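Local coordinates for protein LigF (Sphingobium sp. SYK-6, PDB 4XT0) that cleaves beta-aryl ether bonds in lignin-derived compounds stereospecifically, as a glutathione-binding beta-etherase of the glutathione S-transferase superfamily, at residues 4-12 with 56-64; 131-140 with 150-158. All coordinates share one frame; numbering follows the deposited sequence.

Contact 1: residues 4-12 with 56-64. With GSH (glutathione), chain B.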
loop_
_atom_site.group_PDB
_atom_site.type_symbol
_atom_site.label_atom_id
_atom_site.label_comp_id
_atom_site.label_asym_id
_atom_site.label_seq_id
_atom_site.Cartn_x
_atom_site.Cartn_y
_atom_site.Cartn_z
ATOM N N MET A 4 27.114 15.016 8.048
ATOM C CA MET A 4 26.188 13.894 8.155
ATOM C C MET A 4 26.238 12.992 6.923
ATOM O O MET A 4 26.415 13.458 5.801
ATOM C CB MET A 4 24.756 14.398 8.366
ATOM C CG MET A 4 24.527 15.144 9.672
ATOM S SD MET A 4 24.712 14.108 11.138
ATOM C CE MET A 4 24.019 15.173 12.405
ATOM N N THR A 5 26.083 11.694 7.140
ATOM C CA THR A 5 25.926 10.758 6.040
ATOM C C THR A 5 24.454 10.360 5.917
ATOM O O THR A 5 24.048 9.760 4.925
ATOM C CB THR A 5 26.791 9.506 6.233
ATOM O OG1 THR A 5 26.378 8.814 7.421
ATOM C CG2 THR A 5 28.262 9.892 6.340
ATOM N N LEU A 6 23.672 10.696 6.941
ATOM C CA LEU A 6 22.224 10.478 6.935
ATOM C C LEU A 6 21.523 11.815 7.062
ATOM O O LEU A 6 21.820 12.584 7.980
ATOM C CB LEU A 6 21.782 9.573 8.088
ATOM C CG LEU A 6 21.631 8.061 7.976
ATOM C CD1 LEU A 6 21.124 7.532 9.321
ATOM C CD2 LEU A 6 20.691 7.667 6.841
ATOM N N LYS A 7 20.600 12.086 6.145
ATOM C CA LYS A 7 19.770 13.291 6.198
ATOM C C LYS A 7 18.316 12.919 5.941
ATOM O O LYS A 7 18.036 12.109 5.054
ATOM C CB LYS A 7 20.231 14.327 5.171
ATOM C CG LYS A 7 21.678 14.762 5.348
ATOM C CD LYS A 7 22.104 15.743 4.259
ATOM C CE LYS A 7 23.610 15.983 4.300
ATOM N NZ LYS A 7 24.054 16.415 5.668
ATOM N N LEU A 8 17.399 13.483 6.728
ATOM C CA LEU A 8 15.970 13.308 6.467
ATOM C C LEU A 8 15.317 14.644 6.105
ATOM O O LEU A 8 15.397 15.610 6.860
ATOM C CB LEU A 8 15.239 12.704 7.672
ATOM C CG LEU A 8 13.773 12.374 7.347
ATOM C CD1 LEU A 8 13.690 11.129 6.435
ATOM C CD2 LEU A 8 12.906 12.188 8.590
ATOM N N TYR A 9 14.658 14.668 4.955
ATOM C CA TYR A 9 13.903 15.819 4.478
ATOM C C TYR A 9 12.428 15.579 4.743
ATOM O O TYR A 9 11.866 14.616 4.206
ATOM C CB TYR A 9 14.148 16.021 2.984
ATOM C CG TYR A 9 15.583 16.326 2.662
ATOM C CD1 TYR A 9 16.492 15.309 2.401
ATOM C CD2 TYR A 9 16.036 17.640 2.635
ATOM C CE1 TYR A 9 17.814 15.592 2.114
ATOM C CE2 TYR A 9 17.352 17.932 2.348
ATOM C CZ TYR A 9 18.234 16.905 2.089
ATOM O OH TYR A 9 19.542 17.196 1.809
ATOM N N SER A 10 11.793 16.408 5.570
ATOM C CA SER A 10 10.402 16.121 5.948
ATOM C C SER A 10 9.679 17.330 6.529
ATOM O O SER A 10 10.284 18.392 6.713
ATOM C CB SER A 10 10.349 14.972 6.967
ATOM O OG SER A 10 10.464 15.467 8.298
ATOM N N PHE A 11 8.389 17.160 6.833
ATOM C CA PHE A 11 7.593 18.239 7.434
ATOM C C PHE A 11 7.650 18.220 8.967
ATOM O O PHE A 11 6.922 18.964 9.616
ATOM C CB PHE A 11 6.115 18.153 7.008
ATOM C CG PHE A 11 5.850 18.534 5.566
ATOM C CD1 PHE A 11 6.767 19.270 4.835
ATOM C CD2 PHE A 11 4.661 18.154 4.953
ATOM C CE1 PHE A 11 6.509 19.618 3.510
ATOM C CE2 PHE A 11 4.396 18.488 3.635
ATOM C CZ PHE A 11 5.323 19.230 2.910
ATOM N N GLY A 12 8.482 17.359 9.551
ATOM C CA GLY A 12 8.511 17.228 11.000
ATOM C C GLY A 12 7.629 16.085 11.469
ATOM O O GLY A 12 7.181 15.264 10.663
ATOM N N GLN A 56 7.525 15.449 -2.959
ATOM C CA GLN A 56 6.854 15.148 -1.703
ATOM C C GLN A 56 7.840 14.701 -0.640
ATOM O O GLN A 56 8.963 14.285 -0.939
ATOM C CB GLN A 56 5.772 14.082 -1.908
ATOM C CG GLN A 56 4.493 14.638 -2.533
ATOM C CD GLN A 56 3.332 13.665 -2.493
ATOM O OE1 GLN A 56 3.472 12.495 -2.849
ATOM N NE2 GLN A 56 2.174 14.145 -2.042
ATOM N N VAL A 57 7.413 14.818 0.610
ATOM C CA VAL A 57 8.218 14.374 1.738
ATOM C C VAL A 57 7.537 13.128 2.319
ATOM O O VAL A 57 6.340 12.930 2.108
ATOM C CB VAL A 57 8.363 15.484 2.816
ATOM C CG1 VAL A 57 9.095 16.706 2.251
ATOM C CG2 VAL A 57 6.985 15.884 3.393
ATOM N N PRO A 58 8.282 12.285 3.055
ATOM C CA PRO A 58 9.705 12.386 3.387
ATOM C C PRO A 58 10.629 11.801 2.335
ATOM O O PRO A 58 10.232 11.010 1.467
ATOM C CB PRO A 58 9.808 11.579 4.687
ATOM C CG PRO A 58 8.795 10.508 4.495
ATOM C CD PRO A 58 7.623 11.243 3.862
ATOM N N ALA A 59 11.891 12.194 2.427
ATOM C CA ALA A 59 12.928 11.634 1.578
ATOM C C ALA A 59 14.172 11.445 2.445
ATOM O O ALA A 59 14.536 12.340 3.202
ATOM C CB ALA A 59 13.202 12.551 0.365
ATOM N N LEU A 60 14.781 10.262 2.384
ATOM C CA LEU A 60 16.018 10.011 3.131
ATOM C C LEU A 60 17.214 10.047 2.211
ATOM O O LEU A 60 17.222 9.393 1.172
ATOM C CB LEU A 60 15.992 8.652 3.838
ATOM C CG LEU A 60 17.274 8.332 4.636
ATOM C CD1 LEU A 60 17.175 8.972 6.026
ATOM C CD2 LEU A 60 17.518 6.825 4.756
ATOM N N TRP A 61 18.233 10.799 2.608
ATOM C CA TRP A 61 19.494 10.848 1.873
ATOM C C TRP A 61 20.538 10.074 2.673
ATOM O O TRP A 61 20.759 10.353 3.859
ATOM C CB TRP A 61 19.917 12.308 1.666
ATOM C CG TRP A 61 21.107 12.558 0.782
ATOM C CD1 TRP A 61 21.084 12.900 -0.543
ATOM C CD2 TRP A 61 22.492 12.559 1.170
ATOM N NE1 TRP A 61 22.363 13.098 -1.001
ATOM C CE2 TRP A 61 23.246 12.896 0.027
ATOM C CE3 TRP A 61 23.164 12.310 2.372
ATOM C CZ2 TRP A 61 24.643 12.984 0.049
ATOM C CZ3 TRP A 61 24.551 12.397 2.393
ATOM C CH2 TRP A 61 25.274 12.724 1.238
ATOM N N HIS A 62 21.158 9.081 2.047
ATOM C CA HIS A 62 22.140 8.267 2.759
ATOM C C HIS A 62 23.330 8.015 1.849
ATOM O O HIS A 62 23.251 7.230 0.903
ATOM C CB HIS A 62 21.513 6.957 3.257
ATOM C CG HIS A 62 22.485 6.040 3.942
ATOM N ND1 HIS A 62 22.344 4.673 3.926
ATOM C CD2 HIS A 62 23.609 6.302 4.652
ATOM C CE1 HIS A 62 23.346 4.122 4.599
ATOM N NE2 HIS A 62 24.128 5.090 5.045
ATOM N N ASP A 63 24.412 8.748 2.117
ATOM C CA ASP A 63 25.650 8.642 1.356
ATOM C C ASP A 63 25.442 8.883 -0.133
ATOM O O ASP A 63 26.062 8.224 -0.962
ATOM C CB ASP A 63 26.288 7.271 1.565
ATOM C CG ASP A 63 27.018 7.165 2.885
ATOM O OD1 ASP A 63 27.572 8.184 3.339
ATOM O OD2 ASP A 63 27.042 6.060 3.463
ATOM N N GLY A 64 24.565 9.820 -0.473
ATOM C CA GLY A 64 24.331 10.145 -1.871
ATOM C C GLY A 64 23.161 9.406 -2.502
ATOM O O GLY A 64 22.786 9.678 -3.638
HETATM N N1 GSH B . 3.367 7.548 -0.423
HETATM C CA1 GSH B . 4.160 8.676 0.089
HETATM C C1 GSH B . 4.871 8.334 1.395
HETATM O O11 GSH B . 5.964 8.810 1.635
HETATM O O12 GSH B . 4.304 7.528 2.305
HETATM C CB1 GSH B . 3.209 9.867 0.318
HETATM C CG1 GSH B . 4.049 11.086 0.688
HETATM C CD1 GSH B . 3.141 12.252 1.035
HETATM O OE1 GSH B . 1.947 12.182 0.821
HETATM N N2 GSH B . 3.677 13.361 1.583
HETATM C CA2 GSH B . 2.828 14.513 1.928
HETATM C C2 GSH B . 3.264 15.712 1.111
HETATM O O2 GSH B . 4.406 15.763 0.689
HETATM C CB2 GSH B . 3.024 14.863 3.409
HETATM S SG2 GSH B . 2.291 13.616 4.516
HETATM N N3 GSH B . 2.402 16.738 0.854
HETATM C CA3 GSH B . 2.882 17.899 0.085
HETATM C C3 GSH B . 2.312 17.993 -1.314
HETATM O O31 GSH B . 2.365 19.054 -1.895
HETATM O O32 GSH B . 1.759 16.923 -1.921
#
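The shortest polar bond across this pair runs from W61 N to K7 O, 2.8 Å and nearly straight at 171°, and its return partner is K7 N to W61 O. The same two-way exchange joins Y9 and A59, where Y9 N reaches A59 O at 2.9 Å; at the far end D63 N adds a bond to T5 O. Strands 6-10 and 59-62 are therefore antiparallel, with K7/W61 and Y9/A59 as hydrogen-bonded pairs and L6/H62 and L8/L60 as non-hydrogen-bonded ones.

On one face of the sheet, L6 CD2 meets L60 CD1 at 3.8 Å and also rests against CB and the ring of H62, whose ND1 bonds to Y76. On the other face, the aliphatic chain of K7 runs alongside the W61 indole, and K7 NZ goes on to a salt bridge with E32. CB of W61 sits at the edge of the Y9 ring, 3.9 Å from CE1.

Beyond the strands, V57 sends CG2 squarely onto the F11 ring, 3.4 Å from its centroid. With chi1 at -63°, CG2 lies between the backbone N and carbonyl carbon of V57, the branch that faces the ring. The V57 backbone grips glutathione twice: V57 O accepts from GSH N2 at 2.7 Å, while V57 N donates to GSH O2 at 3.2 Å. Q56 NE2 holds GSH O32. The cis peptide before P58, just ahead of an antiparallel strand in a thioredoxin-type domain, makes this the cis-proline loop, the glutathione-binding element of GST N-terminal domains.

Contact 2: residues 131-140 with 150-158. With GSH (glutathione), chain B.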
loop_
_atom_site.group_PDB
_atom_site.type_symbol
_atom_site.label_atom_id
_atom_site.label_comp_id
_atom_site.label_asym_id
_atom_site.label_seq_id
_atom_site.Cartn_x
_atom_site.Cartn_y
_atom_site.Cartn_z
ATOM N N SER A 131 -2.708 34.528 -4.814
ATOM C CA SER A 131 -3.871 34.960 -5.578
ATOM C C SER A 131 -4.380 33.779 -6.396
ATOM O O SER A 131 -3.699 32.760 -6.508
ATOM C CB SER A 131 -3.527 36.138 -6.487
ATOM O OG SER A 131 -2.764 35.715 -7.604
ATOM N N ASP A 132 -5.574 33.910 -6.961
ATOM C CA ASP A 132 -6.138 32.841 -7.764
ATOM C C ASP A 132 -5.240 32.441 -8.954
ATOM O O ASP A 132 -5.105 31.252 -9.224
ATOM C CB ASP A 132 -7.535 33.223 -8.269
ATOM C CG ASP A 132 -8.561 33.328 -7.154
ATOM O OD1 ASP A 132 -8.386 32.669 -6.104
ATOM O OD2 ASP A 132 -9.558 34.060 -7.352
ATOM N N GLU A 133 -4.629 33.399 -9.653
ATOM C CA GLU A 133 -3.842 33.049 -10.823
ATOM C C GLU A 133 -2.467 32.573 -10.388
ATOM O O GLU A 133 -1.843 31.762 -11.065
ATOM C CB GLU A 133 -3.708 34.231 -11.775
ATOM C CG GLU A 133 -4.962 35.118 -11.869
ATOM C CD GLU A 133 -5.214 35.695 -13.249
ATOM O OE1 GLU A 133 -4.757 36.828 -13.519
ATOM O OE2 GLU A 133 -5.991 35.050 -14.001
ATOM N N GLU A 134 -2.002 33.092 -9.255
ATOM C CA GLU A 134 -0.676 32.758 -8.749
ATOM C C GLU A 134 -0.705 31.341 -8.198
ATOM O O GLU A 134 0.250 30.577 -8.349
ATOM C CB GLU A 134 -0.224 33.753 -7.678
ATOM C CG GLU A 134 1.156 33.461 -7.115
ATOM C CD GLU A 134 1.679 34.575 -6.227
ATOM O OE1 GLU A 134 1.133 35.702 -6.271
ATOM O OE2 GLU A 134 2.636 34.312 -5.472
ATOM N N PHE A 135 -1.825 31.007 -7.567
ATOM C CA PHE A 135 -2.114 29.648 -7.152
ATOM C C PHE A 135 -2.044 28.709 -8.350
ATOM O O PHE A 135 -1.291 27.734 -8.347
ATOM C CB PHE A 135 -3.497 29.584 -6.501
ATOM C CG PHE A 135 -3.896 28.214 -6.039
ATOM C CD1 PHE A 135 -3.321 27.653 -4.908
ATOM C CD2 PHE A 135 -4.862 27.496 -6.728
ATOM C CE1 PHE A 135 -3.693 26.398 -4.476
ATOM C CE2 PHE A 135 -5.240 26.241 -6.302
ATOM C CZ PHE A 135 -4.652 25.689 -5.172
ATOM N N GLU A 136 -2.816 29.026 -9.384
ATOM C CA GLU A 136 -2.909 28.163 -10.555
ATOM C C GLU A 136 -1.571 28.051 -11.286
ATOM O O GLU A 136 -1.238 26.994 -11.821
ATOM C CB GLU A 136 -3.996 28.666 -11.509
ATOM C CG GLU A 136 -4.700 27.542 -12.259
ATOM C CD GLU A 136 -5.334 26.523 -11.320
ATOM O OE1 GLU A 136 -5.973 26.929 -10.324
ATOM O OE2 GLU A 136 -5.182 25.310 -11.571
ATOM N N GLU A 137 -0.805 29.138 -11.296
ATOM C CA GLU A 137 0.523 29.120 -11.897
ATOM C C GLU A 137 1.424 28.115 -11.198
ATOM O O GLU A 137 2.122 27.339 -11.850
ATOM C CB GLU A 137 1.173 30.500 -11.841
ATOM C CG GLU A 137 2.572 30.527 -12.434
ATOM C CD GLU A 137 3.364 31.757 -12.030
ATOM O OE1 GLU A 137 2.906 32.497 -11.131
ATOM O OE2 GLU A 137 4.448 31.981 -12.610
ATOM N N HIS A 138 1.406 28.143 -9.869
ATOM C CA HIS A 138 2.239 27.244 -9.074
ATOM C C HIS A 138 1.841 25.791 -9.304
ATOM O O HIS A 138 2.694 24.938 -9.544
ATOM C CB HIS A 138 2.144 27.587 -7.585
ATOM C CG HIS A 138 2.920 26.658 -6.702
ATOM N ND1 HIS A 138 4.299 26.621 -6.683
ATOM C CD2 HIS A 138 2.511 25.712 -5.820
ATOM C CE1 HIS A 138 4.704 25.707 -5.822
ATOM N NE2 HIS A 138 3.637 25.139 -5.284
ATOM N N ILE A 139 0.543 25.517 -9.235
ATOM C CA ILE A 139 0.031 24.162 -9.407
ATOM C C ILE A 139 0.380 23.610 -10.783
ATOM O O ILE A 139 0.798 22.459 -10.915
ATOM C CB ILE A 139 -1.502 24.104 -9.224
ATOM C CG1 ILE A 139 -1.897 24.523 -7.807
ATOM C CG2 ILE A 139 -2.033 22.712 -9.535
ATOM C CD1 ILE A 139 -1.212 23.727 -6.728
ATOM N N ASN A 140 0.219 24.446 -11.802
ATOM C CA ASN A 140 0.351 23.997 -13.182
ATOM C C ASN A 140 1.782 23.690 -13.601
ATOM O O ASN A 140 2.002 22.834 -14.460
ATOM C CB ASN A 140 -0.253 25.037 -14.133
ATOM C CG ASN A 140 -1.763 24.942 -14.206
ATOM O OD1 ASN A 140 -2.337 23.871 -13.976
ATOM N ND2 ASN A 140 -2.417 26.056 -14.521
ATOM N N LEU A 150 -5.098 18.030 -7.983
ATOM C CA LEU A 150 -6.524 18.060 -7.703
ATOM C C LEU A 150 -6.792 18.270 -6.208
ATOM O O LEU A 150 -7.714 19.005 -5.822
ATOM C CB LEU A 150 -7.179 16.765 -8.193
ATOM C CG LEU A 150 -8.706 16.747 -8.205
ATOM C CD1 LEU A 150 -9.245 18.050 -8.791
ATOM C CD2 LEU A 150 -9.213 15.550 -8.985
ATOM N N LYS A 151 -5.978 17.632 -5.372
ATOM C CA LYS A 151 -6.094 17.801 -3.923
ATOM C C LYS A 151 -5.873 19.258 -3.497
ATOM O O LYS A 151 -6.621 19.781 -2.671
ATOM C CB LYS A 151 -5.109 16.889 -3.193
ATOM C CG LYS A 151 -5.779 15.786 -2.395
ATOM C CD LYS A 151 -4.752 14.817 -1.854
ATOM C CE LYS A 151 -4.294 13.834 -2.921
ATOM N NZ LYS A 151 -5.255 12.708 -3.119
ATOM N N TRP A 152 -4.855 19.903 -4.063
ATOM C CA TRP A 152 -4.580 21.310 -3.773
ATOM C C TRP A 152 -5.758 22.196 -4.196
ATOM O O TRP A 152 -6.153 23.102 -3.458
ATOM C CB TRP A 152 -3.281 21.776 -4.459
ATOM C CG TRP A 152 -2.040 21.485 -3.657
ATOM C CD1 TRP A 152 -1.062 20.568 -3.950
ATOM C CD2 TRP A 152 -1.665 22.086 -2.410
ATOM N NE1 TRP A 152 -0.100 20.570 -2.965
ATOM C CE2 TRP A 152 -0.447 21.491 -2.008
ATOM C CE3 TRP A 152 -2.241 23.065 -1.592
ATOM C CZ2 TRP A 152 0.205 21.851 -0.826
ATOM C CZ3 TRP A 152 -1.590 23.422 -0.416
ATOM C CH2 TRP A 152 -0.380 22.816 -0.046
ATOM N N ARG A 153 -6.316 21.921 -5.376
ATOM C CA ARG A 153 -7.459 22.676 -5.892
ATOM C C ARG A 153 -8.673 22.548 -4.979
ATOM O O ARG A 153 -9.375 23.523 -4.720
ATOM C CB ARG A 153 -7.817 22.209 -7.308
ATOM C CG ARG A 153 -6.778 22.574 -8.347
ATOM C CD ARG A 153 -7.263 22.290 -9.756
ATOM N NE ARG A 153 -6.333 22.810 -10.759
ATOM C CZ ARG A 153 -5.260 22.155 -11.188
ATOM N NH1 ARG A 153 -4.986 20.954 -10.699
ATOM N NH2 ARG A 153 -4.462 22.698 -12.103
ATOM N N ARG A 154 -8.901 21.333 -4.494
ATOM C CA ARG A 154 -10.018 21.045 -3.606
ATOM C C ARG A 154 -9.768 21.569 -2.186
ATOM O O ARG A 154 -10.715 21.886 -1.461
ATOM C CB ARG A 154 -10.294 19.539 -3.593
ATOM C CG ARG A 154 -10.821 19.011 -4.925
ATOM C CD ARG A 154 -10.983 17.486 -4.917
ATOM N NE ARG A 154 -11.882 17.043 -5.983
ATOM C CZ ARG A 154 -11.999 15.787 -6.405
ATOM N NH1 ARG A 154 -11.264 14.826 -5.862
ATOM N NH2 ARG A 154 -12.845 15.494 -7.384
ATOM N N ALA A 155 -8.498 21.669 -1.796
ATOM C CA ALA A 155 -8.128 22.285 -0.515
ATOM C C ALA A 155 -8.472 23.776 -0.479
ATOM O O ALA A 155 -8.904 24.303 0.549
ATOM C CB ALA A 155 -6.643 22.086 -0.238
ATOM N N ARG A 156 -8.267 24.449 -1.608
ATOM C CA ARG A 156 -8.528 25.881 -1.717
ATOM C C ARG A 156 -9.989 26.164 -2.071
ATOM O O ARG A 156 -10.559 27.159 -1.616
ATOM C CB ARG A 156 -7.595 26.511 -2.764
ATOM C CG ARG A 156 -7.811 28.008 -3.021
ATOM C CD ARG A 156 -7.047 28.464 -4.267
ATOM N NE ARG A 156 -7.220 29.882 -4.577
ATOM C CZ ARG A 156 -6.340 30.828 -4.265
ATOM N NH1 ARG A 156 -6.577 32.094 -4.586
ATOM N NH2 ARG A 156 -5.220 30.510 -3.626
ATOM N N ASN A 157 -10.599 25.281 -2.859
ATOM C CA ASN A 157 -11.911 25.559 -3.448
ATOM C C ASN A 157 -13.058 24.691 -2.915
ATOM O O ASN A 157 -14.218 25.098 -2.974
ATOM C CB ASN A 157 -11.832 25.412 -4.971
ATOM C CG ASN A 157 -10.831 26.368 -5.602
ATOM O OD1 ASN A 157 -9.974 25.952 -6.386
ATOM N ND2 ASN A 157 -10.939 27.653 -5.268
ATOM N N GLY A 158 -12.746 23.495 -2.422
ATOM C CA GLY A 158 -13.759 22.637 -1.825
ATOM C C GLY A 158 -13.818 21.194 -2.306
ATOM O O GLY A 158 -13.717 20.918 -3.504
HETATM N N1 GSH B . 3.367 7.548 -0.423
HETATM C CA1 GSH B . 4.160 8.676 0.089
HETATM C C1 GSH B . 4.871 8.334 1.395
HETATM O O11 GSH B . 5.964 8.810 1.635
HETATM O O12 GSH B . 4.304 7.528 2.305
HETATM C CB1 GSH B . 3.209 9.867 0.318
HETATM C CG1 GSH B . 4.049 11.086 0.688
HETATM C CD1 GSH B . 3.141 12.252 1.035
HETATM O OE1 GSH B . 1.947 12.182 0.821
HETATM N N2 GSH B . 3.677 13.361 1.583
HETATM C CA2 GSH B . 2.828 14.513 1.928
HETATM C C2 GSH B . 3.264 15.712 1.111
HETATM O O2 GSH B . 4.406 15.763 0.689
HETATM C CB2 GSH B . 3.024 14.863 3.409
HETATM S SG2 GSH B . 2.291 13.616 4.516
HETATM N N3 GSH B . 2.402 16.738 0.854
HETATM C CA3 GSH B . 2.882 17.899 0.085
HETATM C C3 GSH B . 2.312 17.993 -1.314
HETATM O O31 GSH B . 2.365 19.054 -1.895
HETATM O O32 GSH B . 1.759 16.923 -1.921
#
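Helices 132-140 and 150-157 run antiparallel at 162°, their axes 10.8 Å apart at closest approach, with I139 and W152 the nearest CA pair. Between them the R156 chain runs over the F135 ring, heading the other way. The straight R156 chain, with CG anti to the backbone N (chi1 177°), carries CD over the centre of the ring, 3.4 Å from the centroid. The guanidinium follows, stacked off-centre with its plane 28° from the ring; its NH1 comes up to D132 OD1 in a charge pairing modelled implausibly short, so its detail is doubtful. Its NH2 also bonds to the carbonyls of A127 and M130.

R153 reaches across at roughly a right angle to E136. Its NH2 gives OE2 of E136 a 2.8 Å bond, tilted from the guanidinium plane, and NE adds a weak one to the same oxygen; I139 CG2 lies over a face of that guanidinium. CD1 of I139 packs on W152 CB at 3.6 Å, while W152 NE1 donates to GSH O31 at 3.1 Å. Both R153 donors thus converge on a single carboxylate oxygen through bent bonds, which probably favours a charged E136.

Overall arrangement
From the N terminus, the chain lays down strand 6-10, passes through helix 15-26, strand 32-35 and helix 46-51, and returns in 56-64, where contact 1 closes that excursion inside the thioredoxin-like N-terminal domain. Strand 6-10 becomes an inner strand, between 32-35 and 59-62. After strand 65-68 and helix 70-80 the chain enters the helical C-terminal domain, where contact 2 closes a much shorter loop between consecutive helices. The two contacts follow in series, neither nested nor crossed, with centres about 27 Å apart and nearest atoms about 7 Å apart. They do not touch; bound glutathione bridges them, held by residues of both domains.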